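Local coordinates for protein STM4351 (Salmonella enterica, PDB 2Y7I) that binds arginine with high specificity as a periplasmic solute-binding protein and also carries bound zinc ions, at residues C40-A45 with D211-S216; V96-K101 with G165-N170. All blocks are in the same frame, centred on the assembly; numbering follows the deposited sequence.

Interaction 1: C40-A45 with D211-S216; sequences CKEMQA and DKVKAS
Two helix ends meet where the last turn of helix 31-42 packs beside that of helix 200-214, and Glu42 reaches across to Lys212 and Val213. Its chain leaves with CG beside the backbone N (chi1 -72°) and bends at chi2, which lays the carboxylate alongside the aliphatic stem of Lys212: OE1 of Glu42 stands 3.6 Å from CD of Lys212. The ammonium lies farther on, NZ of Lys212 being 4.6 Å from OE1 of Glu42, too far for a salt bridge but near enough that the opposite charges probably attract weakly. Beneath the charges, CG of Glu42 rests 4.0 Å from CG2 of Val213, a short branched residue suited to the buried side. In this lobe of the periplasmic binding protein fold, helix 31-42 closes with a Schellman motif, Gln44 taking positive phi, while Met43 turns inward onto Leu202 and Ala209 of helix 200-214. A short turn leads from the latter to helix 217-227. There Ser216 OG makes a short bond to Val213 O, which Ser216 N also bonds, and weakly caps Tyr219 N of the next helix. Lys214 NZ of the neighbouring subunit bonds Asp211 O, and the reciprocal bond is made too.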
ATOM      1  N   CYS A  40      -4.467  -3.576  13.783  1.00 19.64           N
ATOM      2  CA  CYS A  40      -5.270  -3.608  15.017  1.00 21.61           C
ATOM      3  C   CYS A  40      -6.302  -2.476  15.113  1.00 22.82           C
ATOM      4  O   CYS A  40      -7.459  -2.714  15.512  1.00 23.47           O
ATOM      5  CB  CYS A  40      -4.371  -3.627  16.254  1.00 21.87           C
ATOM      6  SG  CYS A  40      -3.571  -5.216  16.432  1.00 24.20           S
ATOM      7  N   LYS A  41      -5.897  -1.259  14.742  1.00 23.06           N
ATOM      8  CA  LYS A  41      -6.831  -0.129  14.745  1.00 24.97           C
ATOM      9  C   LYS A  41      -8.024  -0.384  13.814  1.00 25.00           C
ATOM     10  O   LYS A  41      -9.169  -0.158  14.201  1.00 25.62           O
ATOM     11  CB  LYS A  41      -6.130   1.193  14.410  1.00 25.70           C
ATOM     12  CG  LYS A  41      -7.036   2.412  14.596  1.00 29.33           C
ATOM     13  CD  LYS A  41      -6.253   3.714  14.544  1.00 33.67           C
ATOM     14  CE  LYS A  41      -7.157   4.894  14.895  1.00 36.83           C
ATOM     15  NZ  LYS A  41      -6.428   6.192  14.865  1.00 39.20           N
ATOM     16  N   GLU A  42      -7.756  -0.881  12.605  1.00 24.27           N
ATOM     17  CA  GLU A  42      -8.831  -1.229  11.655  1.00 24.93           C
ATOM     18  C   GLU A  42      -9.724  -2.348  12.178  1.00 25.16           C
ATOM     19  O   GLU A  42     -10.899  -2.429  11.826  1.00 25.56           O
ATOM     20  CB  GLU A  42      -8.270  -1.623  10.282  1.00 24.38           C
ATOM     21  CG  GLU A  42      -7.710  -0.478   9.450  1.00 26.58           C
ATOM     22  CD  GLU A  42      -8.756   0.560   9.037  1.00 30.92           C
ATOM     23  OE1 GLU A  42      -9.972   0.290   9.130  1.00 30.16           O
ATOM     24  OE2 GLU A  42      -8.341   1.662   8.619  1.00 34.00           O
ATOM     25  N   MET A  43      -9.164  -3.198  13.033  1.00 24.80           N
ATOM     26  CA  MET A  43      -9.909  -4.313  13.618  1.00 25.51           C
ATOM     27  C   MET A  43     -10.582  -3.935  14.943  1.00 26.84           C
ATOM     28  O   MET A  43     -11.205  -4.785  15.589  1.00 26.68           O
ATOM     29  CB  MET A  43      -8.984  -5.510  13.821  1.00 24.95           C
ATOM     30  CG  MET A  43      -8.505  -6.151  12.508  1.00 24.18           C
ATOM     31  SD  MET A  43      -7.364  -7.519  12.756  1.00 24.84           S
ATOM     32  CE  MET A  43      -8.324  -8.618  13.794  1.00 24.92           C
ATOM     33  N   GLN A  44     -10.446  -2.663  15.325  1.00 27.38           N
ATOM     34  CA  GLN A  44     -10.934  -2.138  16.610  1.00 29.47           C
ATOM     35  C   GLN A  44     -10.415  -2.968  17.786  1.00 29.62           C
ATOM     36  O   GLN A  44     -11.153  -3.288  18.724  1.00 30.05           O
ATOM     37  CB  GLN A  44     -12.462  -2.000  16.610  1.00 30.56           C
ATOM     38  CG  GLN A  44     -12.937  -0.897  15.684  1.00 32.76           C
ATOM     39  CD  GLN A  44     -14.444  -0.872  15.509  1.00 37.07           C
ATOM     40  OE1 GLN A  44     -15.053  -1.854  15.070  1.00 37.81           O
ATOM     41  NE2 GLN A  44     -15.054   0.261  15.842  1.00 39.34           N
ATOM     42  N   ALA A  45      -9.128  -3.306  17.700  1.00 28.86           N
ATOM     43  CA  ALA A  45      -8.431  -4.122  18.682  1.00 29.42           C
ATOM     44  C   ALA A  45      -7.210  -3.401  19.219  1.00 29.86           C
ATOM     45  O   ALA A  45      -6.640  -2.533  18.552  1.00 29.25           O
ATOM     46  CB  ALA A  45      -8.000  -5.445  18.057  1.00 28.14           C
ATOM     47  N   ASP A 211      -6.007  -4.679   3.481  1.00 18.60           N
ATOM     48  CA  ASP A 211      -6.541  -4.052   2.264  1.00 19.51           C
ATOM     49  C   ASP A 211      -6.710  -2.551   2.467  1.00 20.07           C
ATOM     50  O   ASP A 211      -6.344  -1.749   1.605  1.00 20.62           O
ATOM     51  CB  ASP A 211      -7.905  -4.640   1.880  1.00 20.24           C
ATOM     52  CG  ASP A 211      -7.800  -6.012   1.274  1.00 20.14           C
ATOM     53  OD1 ASP A 211      -6.671  -6.480   1.052  1.00 20.70           O
ATOM     54  OD2 ASP A 211      -8.849  -6.620   1.008  1.00 22.13           O
ATOM     55  N   LYS A 212      -7.281  -2.189   3.611  1.00 19.78           N
ATOM     56  CA  LYS A 212      -7.454  -0.794   3.973  1.00 20.51           C
ATOM     57  C   LYS A 212      -6.139  -0.095   4.312  1.00 19.59           C
ATOM     58  O   LYS A 212      -5.884   0.992   3.800  1.00 20.26           O
ATOM     59  CB  LYS A 212      -8.471  -0.648   5.111  1.00 21.39           C
ATOM     60  CG  LYS A 212      -9.891  -0.968   4.679  1.00 23.41           C
ATOM     61  CD  LYS A 212     -10.846  -0.966   5.867  1.00 27.09           C
ATOM     62  CE  LYS A 212     -12.263  -1.247   5.414  1.00 29.56           C
ATOM     63  NZ  LYS A 212     -13.107  -1.762   6.535  1.00 33.00           N
ATOM     64  N   VAL A 213      -5.312  -0.708   5.165  1.00 18.14           N
ATOM     65  CA  VAL A 213      -4.032  -0.096   5.562  1.00 17.53           C
ATOM     66  C   VAL A 213      -3.141   0.153   4.347  1.00 17.33           C
ATOM     67  O   VAL A 213      -2.565   1.234   4.210  1.00 17.76           O
ATOM     68  CB  VAL A 213      -3.274  -0.931   6.638  1.00 16.83           C
ATOM     69  CG1 VAL A 213      -1.862  -0.407   6.860  1.00 16.21           C
ATOM     70  CG2 VAL A 213      -4.058  -0.932   7.962  1.00 16.99           C
ATOM     71  N   LYS A 214      -3.052  -0.836   3.460  1.00 16.81           N
ATOM     72  CA  LYS A 214      -2.189  -0.724   2.268  1.00 16.97           C
ATOM     73  C   LYS A 214      -2.664   0.325   1.262  1.00 18.18           C
ATOM     74  O   LYS A 214      -1.868   0.795   0.434  1.00 18.31           O
ATOM     75  CB  LYS A 214      -1.983  -2.089   1.608  1.00 16.19           C
ATOM     76  CG  LYS A 214      -1.130  -3.035   2.449  1.00 15.69           C
ATOM     77  CD  LYS A 214      -1.244  -4.478   1.977  1.00 15.46           C
ATOM     78  CE  LYS A 214      -0.618  -4.664   0.590  1.00 16.10           C
ATOM     79  NZ  LYS A 214      -0.961  -5.997   0.022  1.00 16.81           N
ATOM     80  N   ALA A 215      -3.940   0.710   1.347  1.00 18.79           N
ATOM     81  CA  ALA A 215      -4.490   1.748   0.461  1.00 20.11           C
ATOM     82  C   ALA A 215      -4.362   3.158   1.046  1.00 21.06           C
ATOM     83  O   ALA A 215      -4.750   4.140   0.409  1.00 22.55           O
ATOM     84  CB  ALA A 215      -5.942   1.451   0.124  1.00 21.11           C
ATOM     85  N   SER A 216      -3.820   3.250   2.256  1.00 20.57           N
ATOM     86  CA  SER A 216      -3.784   4.506   2.993  1.00 21.54           C
ATOM     87  C   SER A 216      -2.505   5.285   2.711  1.00 21.96           C
ATOM     88  O   SER A 216      -1.438   4.693   2.532  1.00 20.66           O
ATOM     89  CB  SER A 216      -3.933   4.260   4.502  1.00 20.76           C
ATOM     90  OG  SER A 216      -2.786   3.615   5.042  1.00 20.95           O
TER

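Interaction 2: V96-K101 with G165-N170; sequences VVVTRK and GKWLKN
Val98, on strand 95-100, meets Trp167 and Leu168 of helix 161-168 where this helix packs on the mixed five-stranded sheet of an alpha/beta lobe, as in periplasmic binding proteins. Along the helix the contact begins with Trp167. There CG is anti to the backbone N (chi1 -178°), which brings the six-membered ring against Val98, CZ3 of Trp167 being 3.8 Å from CG2 of Val98. The methyl approaches the ring obliquely, and the two side chains cross at about a right angle. A broad, flat indole suits this partly exposed border, since it can also stack on Phe146 of helix 142-150 and meet Tyr174 edge-to-face. Leu168 follows, its side chain and that of Val98 running past each other in opposite directions; the leucine also touches Tyr174 and Ile176 of strand 174-176, a neighbour of strand 95-100 in the sheet. Val98 is compact enough for a buried strand position against two larger partners, and Phe146, Leu149 and Ile164 touch it as well. One of its methyls, the one lying opposite the backbone N about the first torsion, serves both residues of the helix: CG2 of Val98 lies 3.6 Å from CD2 of Leu168.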
ATOM      1  N   VAL A  96      22.021  -9.745   1.527  1.00 16.04           N
ATOM      2  CA  VAL A  96      23.375  -9.242   1.364  1.00 14.90           C
ATOM      3  C   VAL A  96      24.277  -9.720   2.489  1.00 14.18           C
ATOM      4  O   VAL A  96      23.804 -10.061   3.591  1.00 13.56           O
ATOM      5  CB  VAL A  96      23.416  -7.679   1.264  1.00 15.52           C
ATOM      6  CG1 VAL A  96      22.671  -7.169   0.011  1.00 15.37           C
ATOM      7  CG2 VAL A  96      22.875  -7.013   2.519  1.00 15.46           C
ATOM      8  N   VAL A  97      25.578  -9.740   2.212  1.00 13.51           N
ATOM      9  CA  VAL A  97      26.581  -9.968   3.242  1.00 13.12           C
ATOM     10  C   VAL A  97      27.179  -8.618   3.586  1.00 13.37           C
ATOM     11  O   VAL A  97      27.397  -7.788   2.704  1.00 14.06           O
ATOM     12  CB  VAL A  97      27.723 -10.899   2.774  1.00 13.62           C
ATOM     13  CG1 VAL A  97      28.670 -11.218   3.942  1.00 12.36           C
ATOM     14  CG2 VAL A  97      27.148 -12.187   2.190  1.00 13.57           C
ATOM     15  N   VAL A  98      27.399  -8.382   4.874  1.00 12.99           N
ATOM     16  CA  VAL A  98      28.213  -7.252   5.297  1.00 13.56           C
ATOM     17  C   VAL A  98      29.562  -7.788   5.782  1.00 14.20           C
ATOM     18  O   VAL A  98      29.608  -8.774   6.506  1.00 13.68           O
ATOM     19  CB  VAL A  98      27.504  -6.369   6.348  1.00 13.64           C
ATOM     20  CG1 VAL A  98      27.019  -7.200   7.587  1.00 13.56           C
ATOM     21  CG2 VAL A  98      28.378  -5.170   6.732  1.00 14.31           C
ATOM     22  N   THR A  99      30.652  -7.172   5.313  1.00 14.79           N
ATOM     23  CA  THR A  99      32.013  -7.557   5.707  1.00 15.37           C
ATOM     24  C   THR A  99      32.778  -6.285   6.022  1.00 16.23           C
ATOM     25  O   THR A  99      32.251  -5.196   5.836  1.00 16.56           O
ATOM     26  CB  THR A  99      32.757  -8.336   4.591  1.00 15.05           C
ATOM     27  OG1 THR A  99      33.182  -7.435   3.553  1.00 16.69           O
ATOM     28  CG2 THR A  99      31.864  -9.465   3.996  1.00 14.46           C
ATOM     29  N   ARG A 100      34.017  -6.411   6.486  1.00 17.49           N
ATOM     30  CA  ARG A 100      34.901  -5.252   6.531  1.00 19.40           C
ATOM     31  C   ARG A 100      34.988  -4.677   5.110  1.00 19.57           C
ATOM     32  O   ARG A 100      35.051  -5.434   4.149  1.00 19.19           O
ATOM     33  CB  ARG A 100      36.282  -5.654   7.045  1.00 20.34           C
ATOM     34  CG  ARG A 100      36.369  -5.759   8.568  1.00 23.57           C
ATOM     35  CD  ARG A 100      37.645  -6.462   9.045  1.00 29.16           C
ATOM     36  NE  ARG A 100      38.705  -6.484   8.030  1.00 34.63           N
ATOM     37  CZ  ARG A 100      38.979  -7.525   7.235  1.00 36.08           C
ATOM     38  NH1 ARG A 100      38.272  -8.658   7.321  1.00 35.80           N
ATOM     39  NH2 ARG A 100      39.962  -7.429   6.344  1.00 35.48           N
ATOM     40  N   LYS A 101      34.971  -3.351   4.987  1.00 20.57           N
ATOM     41  CA  LYS A 101      34.858  -2.681   3.689  1.00 21.24           C
ATOM     42  C   LYS A 101      36.017  -3.069   2.767  1.00 21.51           C
ATOM     43  O   LYS A 101      37.166  -2.961   3.141  1.00 21.94           O
ATOM     44  CB  LYS A 101      34.800  -1.159   3.894  1.00 22.78           C
ATOM     45  CG  LYS A 101      34.730  -0.323   2.636  1.00 24.78           C
ATOM     46  CD  LYS A 101      34.630   1.165   2.988  1.00 29.48           C
ATOM     47  CE  LYS A 101      35.893   1.653   3.702  1.00 32.74           C
ATOM     48  NZ  LYS A 101      35.710   2.989   4.361  1.00 35.38           N
ATOM     49  N   GLY A 165      21.758  -2.621   5.929  1.00 17.53           N
ATOM     50  CA  GLY A 165      21.897  -1.202   5.597  1.00 18.59           C
ATOM     51  C   GLY A 165      21.741  -0.329   6.822  1.00 19.25           C
ATOM     52  O   GLY A 165      22.521   0.613   7.040  1.00 20.00           O
ATOM     53  N   LYS A 166      20.739  -0.645   7.640  1.00 18.65           N
ATOM     54  CA  LYS A 166      20.502   0.109   8.870  1.00 19.62           C
ATOM     55  C   LYS A 166      21.698   0.019   9.829  1.00 19.14           C
ATOM     56  O   LYS A 166      22.158   1.030  10.354  1.00 19.86           O
ATOM     57  CB  LYS A 166      19.195  -0.352   9.533  1.00 19.43           C
ATOM     58  CG  LYS A 166      18.921   0.239  10.900  1.00 23.66           C
ATOM     59  CD  LYS A 166      18.186   1.573  10.802  1.00 29.44           C
ATOM     60  CE  LYS A 166      17.307   1.796  12.035  1.00 32.15           C
ATOM     61  NZ  LYS A 166      18.113   2.262  13.202  1.00 34.67           N
ATOM     62  N   TRP A 167      22.205  -1.194  10.038  1.00 18.42           N
ATOM     63  CA  TRP A 167      23.353  -1.419  10.921  1.00 18.47           C
ATOM     64  C   TRP A 167      24.564  -0.628  10.439  1.00 19.63           C
ATOM     65  O   TRP A 167      25.327  -0.078  11.249  1.00 20.39           O
ATOM     66  CB  TRP A 167      23.680  -2.922  10.990  1.00 17.39           C
ATOM     67  CG  TRP A 167      24.830  -3.253  11.922  1.00 18.15           C
ATOM     68  CD1 TRP A 167      24.790  -3.338  13.290  1.00 18.29           C
ATOM     69  CD2 TRP A 167      26.189  -3.511  11.545  1.00 18.36           C
ATOM     70  NE1 TRP A 167      26.036  -3.636  13.784  1.00 18.77           N
ATOM     71  CE2 TRP A 167      26.912  -3.761  12.734  1.00 19.47           C
ATOM     72  CE3 TRP A 167      26.863  -3.569  10.311  1.00 17.59           C
ATOM     73  CZ2 TRP A 167      28.283  -4.053  12.733  1.00 18.95           C
ATOM     74  CZ3 TRP A 167      28.228  -3.868  10.308  1.00 18.90           C
ATOM     75  CH2 TRP A 167      28.922  -4.105  11.517  1.00 19.30           C
ATOM     76  N   LEU A 168      24.721  -0.554   9.114  1.00 19.51           N
ATOM     77  CA  LEU A 168      25.876   0.107   8.500  1.00 20.90           C
ATOM     78  C   LEU A 168      25.964   1.588   8.795  1.00 22.42           C
ATOM     79  O   LEU A 168      27.054   2.161   8.796  1.00 23.41           O
ATOM     80  CB  LEU A 168      25.879  -0.102   6.986  1.00 20.51           C
ATOM     81  CG  LEU A 168      26.463  -1.431   6.514  1.00 21.40           C
ATOM     82  CD1 LEU A 168      26.385  -1.512   5.007  1.00 22.47           C
ATOM     83  CD2 LEU A 168      27.918  -1.583   6.995  1.00 20.99           C
ATOM     84  N   LYS A 169      24.817   2.209   9.045  1.00 23.03           N
ATOM     85  CA  LYS A 169      24.774   3.628   9.386  1.00 25.13           C
ATOM     86  C   LYS A 169      25.731   3.975  10.533  1.00 25.78           C
ATOM     87  O   LYS A 169      26.312   5.063  10.548  1.00 26.60           O
ATOM     88  CB  LYS A 169      23.334   4.081   9.671  1.00 25.93           C
ATOM     89  CG  LYS A 169      22.495   4.265   8.396  1.00 27.81           C
ATOM     90  CD  LYS A 169      21.012   4.489   8.679  1.00 31.42           C
ATOM     91  CE  LYS A 169      20.335   5.149   7.477  1.00 34.41           C
ATOM     92  NZ  LYS A 169      18.867   4.856   7.389  1.00 35.43           N
ATOM     93  N   ASN A 170      25.923   3.036  11.462  1.00 24.88           N
ATOM     94  CA  ASN A 170      26.818   3.266  12.610  1.00 26.02           C
ATOM     95  C   ASN A 170      28.119   2.467  12.565  1.00 25.11           C
ATOM     96  O   ASN A 170      28.841   2.383  13.565  1.00 25.65           O
ATOM     97  CB  ASN A 170      26.084   2.995  13.924  1.00 26.53           C
ATOM     98  CG  ASN A 170      24.859   3.852  14.081  1.00 28.59           C
ATOM     99  OD1 ASN A 170      23.734   3.365  13.967  1.00 31.28           O
ATOM    100  ND2 ASN A 170      25.060   5.134  14.313  1.00 29.84           N
TER

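How the interactions relate
Interactions 1 and 2 lie on opposite sides of the chain's centre, their own centres 34 Å apart and their nearest atoms about 20 Å apart, so neither touches the other. Along the chain, 96-101 with 165-170 is nested inside the loop closed by 40-45 with 211-216, consistent with a two-lobed binding protein in which the chain passes from one lobe to the other and returns. Interaction 1 joins two helices, interaction 2 a helix and a sheet. Both lie away from the arginine and zinc sites. In interaction 2 the Trp167 side chain is about 13 Å from the bound arginine; in interaction 1 the Lys212 side chain is about 11 Å from a zinc ion.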